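Local coordinates for UDP-N-acetylglucosamine 4,6-dehydratase (Vibrio fischeri, PDB 3PVZ), which binds NAD and probably acts as a lyase that dehydrates UDP-N-acetylglucosamine, at residues A[117-122]-A[159-164]; A[194-199]-A[245-250]; A[224-229]-A[309-314]. One frame throughout, in Å; residues are numbered along the deposited sequence. Where two conformers were deposited one is given.

Contacts 1 and 2 belong to the large nucleotide-binding sheet, and contact 3 to a separate small one. Strand 159-163 of contact 1 and strand 194-198 of contact 2 are neighbours in the large sheet; the two contact centres lie about 9 Å apart. Contact 3 joins strands 224-227 and 306-312 in a three-stranded parallel sheet, its centre about 32 Å from that of contact 1 and about 36 Å from that of contact 2. Along the chain contact 1 closes before the others open, whereas contacts 2 and 3 interleave, their segments alternating. Contact 1 thus borders the NAD pocket, contact 2 backs the same sheet with a helix, and contact 3 lies away from the annotated sites.

Contact 1: residues A[117-122]-A[159-164]; sequences LNLSAL and KYFCVS. With NAD (nicotinamide-adenine-dinucleotide), chain E.
Asn-118 N donates to Phe-161 O at 2.8 Å with an N-H...O angle of 165°, the backbone bond that pairs strands 115-118 and 159-163 in parallel. Where the strands part, a water takes over, donating to Asn-118 O at 2.6 Å and accepting from Val-163 N. The side chain of Asn-118 is gripped through both ends of its amide. ND2 donates to Tyr-160 OH at 2.9 Å, with the amide and phenol planes nearly perpendicular (87°); that hydroxyl is also bonded to Thr-148 of helix 131-154. OD1 accepts from Ser-120 N, closing an Asx turn, and from Ser-120 OG at 2.7 Å, which lies in the carbonyl plane on a lone pair. Together these bonds should fix the rotation of the amide. The turn follows the C-terminal end of strand 115-118, the end of the parallel sheet where a Rossmann-type fold binds its dinucleotide: Ala-121 CB comes 3.4 Å from NAD O3D. Apolar contacts occupy the sheet face of Leu-117 and Phe-161. The phenyl ring, its CG anti to the backbone N (chi1 165°), presents its edge to Leu-117 CB and Leu-119 CD1; in the conformer given, Val-163 CG1 also meets Leu-119 CD1, at 3.7 Å.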
loop_
_atom_site.group_PDB
_atom_site.type_symbol
_atom_site.label_atom_id
_atom_site.label_comp_id
_atom_site.label_asym_id
_atom_site.label_seq_id
_atom_site.Cartn_x
_atom_site.Cartn_y
_atom_site.Cartn_z
ATOM N N LEU A 117 12.219 -11.142 8.758
ATOM C CA LEU A 117 12.518 -10.685 7.404
ATOM C C LEU A 117 11.733 -9.392 7.147
ATOM O O LEU A 117 10.532 -9.337 7.382
ATOM C CB LEU A 117 12.117 -11.752 6.370
ATOM C CG LEU A 117 12.884 -13.078 6.373
ATOM C CD1 LEU A 117 12.315 -14.026 7.453
ATOM C CD2 LEU A 117 12.845 -13.778 5.009
ATOM N N ASN A 118 12.422 -8.333 6.750
ATOM C CA ASN A 118 11.783 -7.047 6.497
ATOM C C ASN A 118 11.870 -6.696 5.032
ATOM O O ASN A 118 12.921 -6.294 4.548
ATOM C CB ASN A 118 12.442 -5.968 7.347
ATOM C CG ASN A 118 11.726 -4.596 7.280
ATOM O OD1 ASN A 118 10.750 -4.414 6.589
ATOM N ND2 ASN A 118 12.195 -3.666 8.083
ATOM N N LEU A 119 10.749 -6.862 4.330
ATOM C CA LEU A 119 10.642 -6.506 2.942
ATOM C C LEU A 119 9.681 -5.331 2.847
ATOM O O LEU A 119 9.095 -5.109 1.808
ATOM C CB LEU A 119 10.083 -7.683 2.094
ATOM C CG LEU A 119 11.055 -8.842 1.818
ATOM C CD1 LEU A 119 12.380 -8.327 1.226
ATOM C CD2 LEU A 119 11.264 -9.696 3.075
ATOM N N SER A 120 9.565 -4.536 3.913
ATOM C CA SER A 120 8.689 -3.367 3.873
ATOM C C SER A 120 9.543 -2.162 3.490
ATOM O O SER A 120 10.719 -2.124 3.819
ATOM C CB SER A 120 7.994 -3.169 5.213
ATOM O OG SER A 120 8.883 -2.568 6.157
ATOM N N ALA A 121 8.934 -1.192 2.833
ATOM C CA ALA A 121 9.630 0.024 2.319
ATOM C C ALA A 121 8.670 0.956 1.656
ATOM O O ALA A 121 7.571 0.552 1.275
ATOM C CB ALA A 121 10.701 -0.306 1.284
ATOM N N LEU A 122 9.129 2.200 1.523
ATOM C CA LEU A 122 8.703 3.089 0.461
ATOM C C LEU A 122 9.834 3.093 -0.540
ATOM O O LEU A 122 10.987 3.317 -0.144
ATOM C CB LEU A 122 8.474 4.529 0.952
ATOM C CG LEU A 122 7.015 4.862 1.189
ATOM C CD1 LEU A 122 6.595 4.212 2.521
ATOM C CD2 LEU A 122 6.819 6.367 1.201
ATOM N N LYS A 159 18.399 -14.045 13.722
ATOM C CA LYS A 159 18.720 -13.491 12.420
ATOM C C LYS A 159 17.672 -12.506 11.946
ATOM O O LYS A 159 16.467 -12.749 12.015
ATOM C CB LYS A 159 18.913 -14.622 11.389
ATOM C CG LYS A 159 19.268 -14.171 9.983
ATOM C CD LYS A 159 20.797 -13.886 9.952
ATOM C CE LYS A 159 21.285 -13.559 8.589
ATOM N NZ LYS A 159 21.235 -14.762 7.697
ATOM N N TYR A 160 18.165 -11.370 11.478
ATOM C CA TYR A 160 17.327 -10.377 10.849
ATOM C C TYR A 160 17.806 -10.234 9.400
ATOM O O TYR A 160 18.970 -10.271 9.128
ATOM C CB TYR A 160 17.464 -9.036 11.610
ATOM C CG TYR A 160 16.509 -7.944 11.181
ATOM C CD1 TYR A 160 16.783 -7.143 10.089
ATOM C CD2 TYR A 160 15.327 -7.695 11.880
ATOM C CE1 TYR A 160 15.911 -6.127 9.706
ATOM C CE2 TYR A 160 14.461 -6.700 11.497
ATOM C CZ TYR A 160 14.763 -5.898 10.414
ATOM O OH TYR A 160 13.894 -4.887 10.024
ATOM N N PHE A 161 16.867 -10.149 8.482
ATOM C CA PHE A 161 17.138 -10.059 7.078
ATOM C C PHE A 161 16.402 -8.853 6.558
ATOM O O PHE A 161 15.208 -8.630 6.868
ATOM C CB PHE A 161 16.652 -11.313 6.327
ATOM C CG PHE A 161 16.599 -11.115 4.857
ATOM C CD1 PHE A 161 17.763 -11.223 4.076
ATOM C CD2 PHE A 161 15.436 -10.690 4.243
ATOM C CE1 PHE A 161 17.750 -10.942 2.738
ATOM C CE2 PHE A 161 15.415 -10.443 2.879
ATOM C CZ PHE A 161 16.590 -10.570 2.129
ATOM N N CYS A 162 17.091 -8.097 5.707
ATOM C CA CYS A 162 16.414 -7.033 5.011
ATOM C C CYS A 162 17.154 -6.714 3.715
ATOM O O CYS A 162 18.132 -7.341 3.409
ATOM C CB CYS A 162 16.300 -5.802 5.910
ATOM S SG CYS A 162 17.860 -5.177 6.391
ATOM N N VAL A 163 16.687 -5.727 2.969
ATOM C CA VAL A 163 17.213 -5.457 1.636
ATOM C C VAL A 163 18.361 -4.473 1.693
ATOM O O VAL A 163 18.388 -3.609 2.562
ATOM C CB VAL A 163 16.166 -4.837 0.727
ATOM C CG1 VAL A 163 14.886 -5.641 0.786
ATOM C CG2 VAL A 163 15.944 -3.357 1.120
ATOM N N SER A 164 19.290 -4.602 0.747
ATOM C CA SER A 164 20.345 -3.621 0.575
ATOM C C SER A 164 19.963 -2.585 -0.467
ATOM O O SER A 164 19.000 -2.779 -1.219
ATOM C CB SER A 164 21.637 -4.301 0.144
ATOM O OG SER A 164 22.436 -4.585 1.264
HETATM P PA NAD E . 6.516 -3.400 -2.588
HETATM O O1A NAD E . 5.968 -2.019 -2.753
HETATM O O2A NAD E . 5.754 -4.363 -3.447
HETATM O O5B NAD E . 6.163 -4.001 -1.159
HETATM C C5B NAD E . 6.554 -3.199 -0.024
HETATM C C4B NAD E . 5.598 -3.677 1.074
HETATM O O4B NAD E . 5.830 -3.031 2.309
HETATM C C3B NAD E . 4.120 -3.380 0.663
HETATM O O3B NAD E . 3.322 -4.544 0.741
HETATM C C2B NAD E . 3.696 -2.303 1.689
HETATM O O2B NAD E . 2.297 -2.244 1.939
HETATM C C1B NAD E . 4.573 -2.771 2.874
HETATM N N9A NAD E . 4.738 -1.704 3.850
HETATM C C8A NAD E . 5.195 -0.463 3.627
HETATM N N7A NAD E . 5.159 0.248 4.705
HETATM C C5A NAD E . 4.743 -0.579 5.712
HETATM C C6A NAD E . 4.497 -0.413 7.072
HETATM N N6A NAD E . 4.794 0.811 7.620
HETATM N N1A NAD E . 4.042 -1.428 7.799
HETATM C C2A NAD E . 3.781 -2.603 7.236
HETATM N N3A NAD E . 3.974 -2.792 5.954
HETATM C C4A NAD E . 4.448 -1.825 5.180
HETATM O O3 NAD E . 8.101 -3.368 -2.866
HETATM P PN NAD E . 8.848 -4.730 -3.358
HETATM O O1N NAD E . 8.970 -4.733 -4.872
HETATM O O2N NAD E . 8.391 -6.032 -2.842
HETATM O O5D NAD E . 10.388 -4.343 -2.902
HETATM C C5D NAD E . 10.593 -4.569 -1.516
HETATM C C4D NAD E . 12.020 -4.148 -1.146
HETATM O O4D NAD E . 12.962 -4.619 -2.161
HETATM C C3D NAD E . 12.133 -2.607 -1.156
HETATM O O3D NAD E . 13.149 -2.112 -0.255
HETATM C C2D NAD E . 12.655 -2.313 -2.581
HETATM O O2D NAD E . 13.347 -1.059 -2.667
HETATM C C1D NAD E . 13.618 -3.482 -2.789
HETATM N N1N NAD E . 13.909 -3.724 -4.211
HETATM C C2N NAD E . 12.895 -4.045 -5.023
HETATM C C3N NAD E . 13.113 -4.298 -6.362
HETATM C C7N NAD E . 12.007 -4.624 -7.277
HETATM O O7N NAD E . 12.299 -4.753 -8.464
HETATM N N7N NAD E . 10.734 -4.745 -6.871
HETATM C C4N NAD E . 14.431 -4.217 -6.876
HETATM C C5N NAD E . 15.454 -3.898 -5.999
HETATM C C6N NAD E . 15.165 -3.642 -4.658
HETATM O O HOH W 1 14.214 -4.206 3.733
#

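Contact 2: residues A[194-199]-A[245-250]; sequences AISTAR and LMSCIF
Ser-247 OG reaches from its helix to two groups of strand 194-198. It donates to Thr-197 O at 2.8 Å, approaching from above the carbonyl plane, 50° out of it. Ser-196 OG lies 2.8 Å from Ser-247 OG, while Ser-247 O is also near it, at 2.9 Å; its single proton can serve one of the two acceptors, and the bond to the carbonyl is the weak alternative. Since Ser-247 OG gives its own proton to Thr-197 O, it can act as acceptor toward Ser-196, a short chain of hydrogen bonds if Ser-196 OG gives its proton to Ser-247 OG.

Torsions set up this meeting. Ser-247 OG stands anti to its own N (chi1 175°), which puts it within bonding distance of Thr-197 O and Ser-196 OG, whereas Ser-196 OG is tucked between N and the carbonyl carbon. The small residues suit a near approach: the segment axes come within 7.6 Å and run almost antiparallel, at 162°. One shell farther out, Lys-159 NZ bonds to the carbonyls of Ser-247 and Cys-248, and more weakly to Ser-196 OG. Thr-197 points the other way, with OG1 bonded to Ser-164.

Phe-161 of adjacent strand 159-163 and Phe-257 of strand 255-259 both touch Ser-247, placing helix 237-250 along one face of the large sheet, helix-on-sheet packing of the Rossmann-type α/β domain, with helix 19-34 against Ile-249 and Phe-250.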
loop_
_atom_site.group_PDB
_atom_site.type_symbol
_atom_site.label_atom_id
_atom_site.label_comp_id
_atom_site.label_asym_id
_atom_site.label_seq_id
_atom_site.Cartn_x
_atom_site.Cartn_y
_atom_site.Cartn_z
ATOM N N ALA A 194 23.095 -11.081 14.236
ATOM C CA ALA A 194 23.355 -11.401 12.854
ATOM C C ALA A 194 22.314 -10.760 11.883
ATOM O O ALA A 194 21.102 -11.047 11.956
ATOM C CB ALA A 194 23.389 -12.930 12.667
ATOM N N ILE A 195 22.821 -9.930 10.971
ATOM C CA ILE A 195 22.023 -9.286 9.939
ATOM C C ILE A 195 22.592 -9.638 8.568
ATOM O O ILE A 195 23.800 -9.475 8.317
ATOM C CB ILE A 195 22.045 -7.732 10.090
ATOM C CG1 ILE A 195 21.516 -7.318 11.466
ATOM C CG2 ILE A 195 21.193 -7.059 9.006
ATOM C CD1 ILE A 195 21.517 -5.813 11.736
ATOM N N SER A 196 21.756 -10.114 7.663
ATOM C CA SER A 196 22.203 -10.301 6.288
ATOM C C SER A 196 21.201 -9.667 5.336
ATOM O O SER A 196 20.040 -9.516 5.706
ATOM C CB SER A 196 22.421 -11.789 5.975
ATOM O OG SER A 196 21.218 -12.509 5.735
ATOM N N THR A 197 21.634 -9.313 4.118
ATOM C CA THR A 197 20.731 -8.673 3.164
ATOM C C THR A 197 20.788 -9.331 1.782
ATOM O O THR A 197 21.447 -10.346 1.585
ATOM C CB THR A 197 21.030 -7.161 3.022
ATOM O OG1 THR A 197 22.287 -6.996 2.389
ATOM C CG2 THR A 197 21.097 -6.429 4.374
ATOM N N ALA A 198 20.010 -8.779 0.854
ATOM C CA ALA A 198 20.095 -9.096 -0.538
ATOM C C ALA A 198 20.094 -7.838 -1.389
ATOM O O ALA A 198 19.538 -6.831 -1.020
ATOM C CB ALA A 198 18.997 -9.972 -0.926
ATOM N N ARG A 199 20.720 -7.923 -2.548
ATOM C CA ARG A 199 20.648 -6.870 -3.548
ATOM C C ARG A 199 20.041 -7.471 -4.813
ATOM O O ARG A 199 20.524 -8.501 -5.328
ATOM C CB ARG A 199 22.032 -6.353 -3.785
ATOM C CG ARG A 199 22.111 -5.313 -4.891
ATOM C CD ARG A 199 23.511 -4.697 -4.883
ATOM N NE ARG A 199 23.690 -3.755 -3.752
ATOM C CZ ARG A 199 24.817 -3.606 -3.057
ATOM N NH1 ARG A 199 24.873 -2.726 -2.067
ATOM N NH2 ARG A 199 25.886 -4.328 -3.348
ATOM N N LEU A 245 15.389 -16.029 1.014
ATOM C CA LEU A 245 15.399 -17.162 1.928
ATOM C C LEU A 245 16.830 -17.701 2.100
ATOM O O LEU A 245 17.195 -18.114 3.186
ATOM C CB LEU A 245 14.506 -18.285 1.435
ATOM C CG LEU A 245 14.351 -19.570 2.306
ATOM C CD1 LEU A 245 13.723 -19.326 3.614
ATOM C CD2 LEU A 245 13.532 -20.620 1.583
HETATM N N MSE A 246 17.605 -17.710 1.016
HETATM C CA MSE A 246 18.986 -18.180 1.061
HETATM C C MSE A 246 19.822 -17.248 1.917
HETATM O O MSE A 246 20.581 -17.704 2.744
HETATM C CB MSE A 246 19.586 -18.269 -0.337
HETATM C CG MSE A 246 19.045 -19.363 -1.214
HETATM SE SE MSE A 246 19.435 -21.131 -0.593
HETATM C CE MSE A 246 21.374 -21.056 -0.632
ATOM N N SER A 247 19.644 -15.938 1.741
ATOM C CA SER A 247 20.385 -14.994 2.546
ATOM C C SER A 247 19.915 -15.146 3.983
ATOM O O SER A 247 20.717 -15.244 4.896
ATOM C CB SER A 247 20.198 -13.575 2.064
ATOM O OG SER A 247 20.842 -12.673 2.932
ATOM N N CYS A 248 18.607 -15.212 4.165
ATOM C CA CYS A 248 18.029 -15.465 5.503
ATOM C C CYS A 248 18.621 -16.649 6.266
ATOM O O CYS A 248 19.043 -16.500 7.407
ATOM C CB CYS A 248 16.498 -15.670 5.454
ATOM S SG CYS A 248 15.815 -15.631 7.122
ATOM N N ILE A 249 18.566 -17.833 5.668
ATOM C CA ILE A 249 18.962 -19.039 6.349
ATOM C C ILE A 249 20.485 -19.216 6.343
ATOM O O ILE A 249 21.056 -19.538 7.366
ATOM C CB ILE A 249 18.411 -20.288 5.666
ATOM C CG1 ILE A 249 16.881 -20.257 5.570
ATOM C CG2 ILE A 249 18.971 -21.569 6.402
ATOM C CD1 ILE A 249 16.155 -20.144 6.859
ATOM N N PHE A 250 21.127 -18.969 5.206
ATOM C CA PHE A 250 22.577 -19.212 5.021
ATOM C C PHE A 250 23.501 -17.985 5.110
ATOM O O PHE A 250 24.702 -18.142 5.183
ATOM C CB PHE A 250 22.813 -19.929 3.675
ATOM C CG PHE A 250 22.142 -21.292 3.595
ATOM C CD1 PHE A 250 22.637 -22.359 4.324
ATOM C CD2 PHE A 250 21.012 -21.480 2.835
ATOM C CE1 PHE A 250 22.038 -23.618 4.284
ATOM C CE2 PHE A 250 20.377 -22.770 2.754
ATOM C CZ PHE A 250 20.873 -23.822 3.485
#

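Contact 3: residues A[224-229]-A[309-314]; sequences IVAPND and CLFTSS
The small Ala-226 side chain lies beside the bulky Phe-311 ring, its CB 4.0 Å from Phe-311 CD1. With its CG beside the backbone N (chi1 -62°), Phe-311 turns a ring edge toward Ala-226 O. Cys-309 CB, from within the same strand, sits over one face of the Phe-311 ring, displaced from the ring centre and 3.4 Å from its plane. Ile-224 occupies this side too, its CB 4.3 Å from Cys-309 SG, while the end of its side chain leads away from strand 306-312. Helices 210-219 and 270-280 pack here, with Phe-214 on Ile-224 and Ala-226, and Ala-271 on Phe-311.

The frame is a parallel strand pair in a three-stranded sheet ordered 224-227, 306-312, 284-287, away from the cofactor site. Its segment axes are 4.6 Å apart and inclined by 18°. Backbone bonds alternate, from Leu-310 N to Ile-224 O through Asn-228 N to Thr-312 O, the latter 2.8 Å long.

The other face carries Val-225, Leu-310, Pro-227 and Thr-312. Val-225 and Leu-310 lie side by side and point the same way, with Val-225 CG2 beside Leu-310 CB at 4.1 Å; next along, in the conformer given, Thr-312 CG2 rests 3.9 Å from Pro-227 CA. Past the strand ends, Asp-229 bends over Ser-313: its OD2 accepts from Ser-314 N at 3.0 Å, on the syn side and 29° out of the carboxylate plane.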
loop_
_atom_site.group_PDB
_atom_site.type_symbol
_atom_site.label_atom_id
_atom_site.label_comp_id
_atom_site.label_asym_id
_atom_site.label_seq_id
_atom_site.Cartn_x
_atom_site.Cartn_y
_atom_site.Cartn_z
ATOM N N ILE A 224 0.217 1.258 -24.028
ATOM C CA ILE A 224 1.427 0.897 -23.318
ATOM C C ILE A 224 2.492 1.939 -23.604
ATOM O O ILE A 224 2.690 2.350 -24.778
ATOM C CB ILE A 224 1.965 -0.472 -23.773
ATOM C CG1 ILE A 224 0.906 -1.576 -23.559
ATOM C CG2 ILE A 224 3.308 -0.789 -23.080
ATOM C CD1 ILE A 224 1.157 -2.455 -22.451
ATOM N N VAL A 225 3.196 2.333 -22.547
ATOM C CA VAL A 225 4.222 3.355 -22.590
ATOM C C VAL A 225 5.486 2.758 -21.977
ATOM O O VAL A 225 5.433 2.157 -20.925
ATOM C CB VAL A 225 3.749 4.608 -21.798
ATOM C CG1 VAL A 225 4.906 5.558 -21.488
ATOM C CG2 VAL A 225 2.658 5.350 -22.562
ATOM N N ALA A 226 6.622 2.871 -22.644
ATOM C CA ALA A 226 7.841 2.215 -22.164
ATOM C C ALA A 226 9.075 2.810 -22.794
ATOM O O ALA A 226 9.117 2.981 -24.011
ATOM C CB ALA A 226 7.796 0.763 -22.472
ATOM N N PRO A 227 10.111 3.094 -21.972
ATOM C CA PRO A 227 11.365 3.554 -22.522
ATOM C C PRO A 227 11.987 2.528 -23.475
ATOM O O PRO A 227 11.955 1.332 -23.190
ATOM C CB PRO A 227 12.262 3.742 -21.291
ATOM C CG PRO A 227 11.356 3.769 -20.103
ATOM C CD PRO A 227 10.120 3.028 -20.494
ATOM N N ASN A 228 12.542 2.993 -24.600
ATOM C CA ASN A 228 13.241 2.080 -25.464
ATOM C C ASN A 228 14.718 2.200 -25.268
ATOM O O ASN A 228 15.445 1.448 -25.888
ATOM C CB ASN A 228 12.828 2.186 -26.948
ATOM C CG ASN A 228 13.041 3.572 -27.545
ATOM O OD1 ASN A 228 13.716 4.430 -26.970
ATOM N ND2 ASN A 228 12.472 3.785 -28.734
ATOM N N ASP A 229 15.156 3.087 -24.366
ATOM C CA ASP A 229 16.602 3.351 -24.169
ATOM C C ASP A 229 17.146 3.043 -22.753
ATOM O O ASP A 229 18.250 3.440 -22.393
ATOM C CB ASP A 229 16.938 4.796 -24.565
ATOM C CG ASP A 229 16.269 5.829 -23.658
ATOM O OD1 ASP A 229 15.388 5.450 -22.826
ATOM O OD2 ASP A 229 16.618 7.027 -23.794
ATOM N N CYS A 309 1.388 1.604 -28.887
ATOM C CA CYS A 309 2.553 1.703 -28.062
ATOM C C CYS A 309 3.255 3.016 -28.282
ATOM O O CYS A 309 3.319 3.556 -29.391
ATOM C CB CYS A 309 3.527 0.571 -28.356
ATOM S SG CYS A 309 2.907 -1.050 -27.938
ATOM N N LEU A 310 3.813 3.511 -27.192
ATOM C CA LEU A 310 4.537 4.746 -27.197
ATOM C C LEU A 310 5.867 4.504 -26.546
ATOM O O LEU A 310 6.000 4.497 -25.321
ATOM C CB LEU A 310 3.736 5.796 -26.462
ATOM C CG LEU A 310 4.215 7.209 -26.760
ATOM C CD1 LEU A 310 3.026 8.162 -27.078
ATOM C CD2 LEU A 310 5.062 7.696 -25.584
ATOM N N PHE A 311 6.858 4.269 -27.381
ATOM C CA PHE A 311 8.174 3.937 -26.893
ATOM C C PHE A 311 9.036 5.181 -26.872
ATOM O O PHE A 311 9.360 5.745 -27.886
ATOM C CB PHE A 311 8.745 2.801 -27.706
ATOM C CG PHE A 311 7.938 1.520 -27.609
ATOM C CD1 PHE A 311 7.342 1.133 -26.410
ATOM C CD2 PHE A 311 7.793 0.687 -28.701
ATOM C CE1 PHE A 311 6.622 -0.062 -26.315
ATOM C CE2 PHE A 311 7.077 -0.497 -28.610
ATOM C CZ PHE A 311 6.500 -0.872 -27.419
ATOM N N THR A 312 9.381 5.596 -25.665
ATOM C CA THR A 312 9.956 6.901 -25.400
ATOM C C THR A 312 11.458 6.789 -25.220
ATOM O O THR A 312 11.972 5.711 -25.019
ATOM C CB THR A 312 9.304 7.503 -24.104
ATOM O OG1 THR A 312 9.130 8.912 -24.262
ATOM C CG2 THR A 312 10.141 7.199 -22.831
ATOM N N SER A 313 12.142 7.916 -25.282
ATOM C CA SER A 313 13.569 7.990 -24.998
ATOM C C SER A 313 13.874 9.387 -24.429
ATOM O O SER A 313 13.035 10.289 -24.526
ATOM C CB SER A 313 14.375 7.734 -26.275
ATOM O OG SER A 313 14.110 8.724 -27.229
ATOM N N SER A 314 15.050 9.570 -23.837
ATOM C CA SER A 314 15.380 10.852 -23.221
ATOM C C SER A 314 16.849 11.206 -23.424
ATOM O O SER A 314 17.725 10.483 -22.947
ATOM C CB SER A 314 15.063 10.787 -21.727
ATOM O OG SER A 314 16.080 10.075 -21.056
#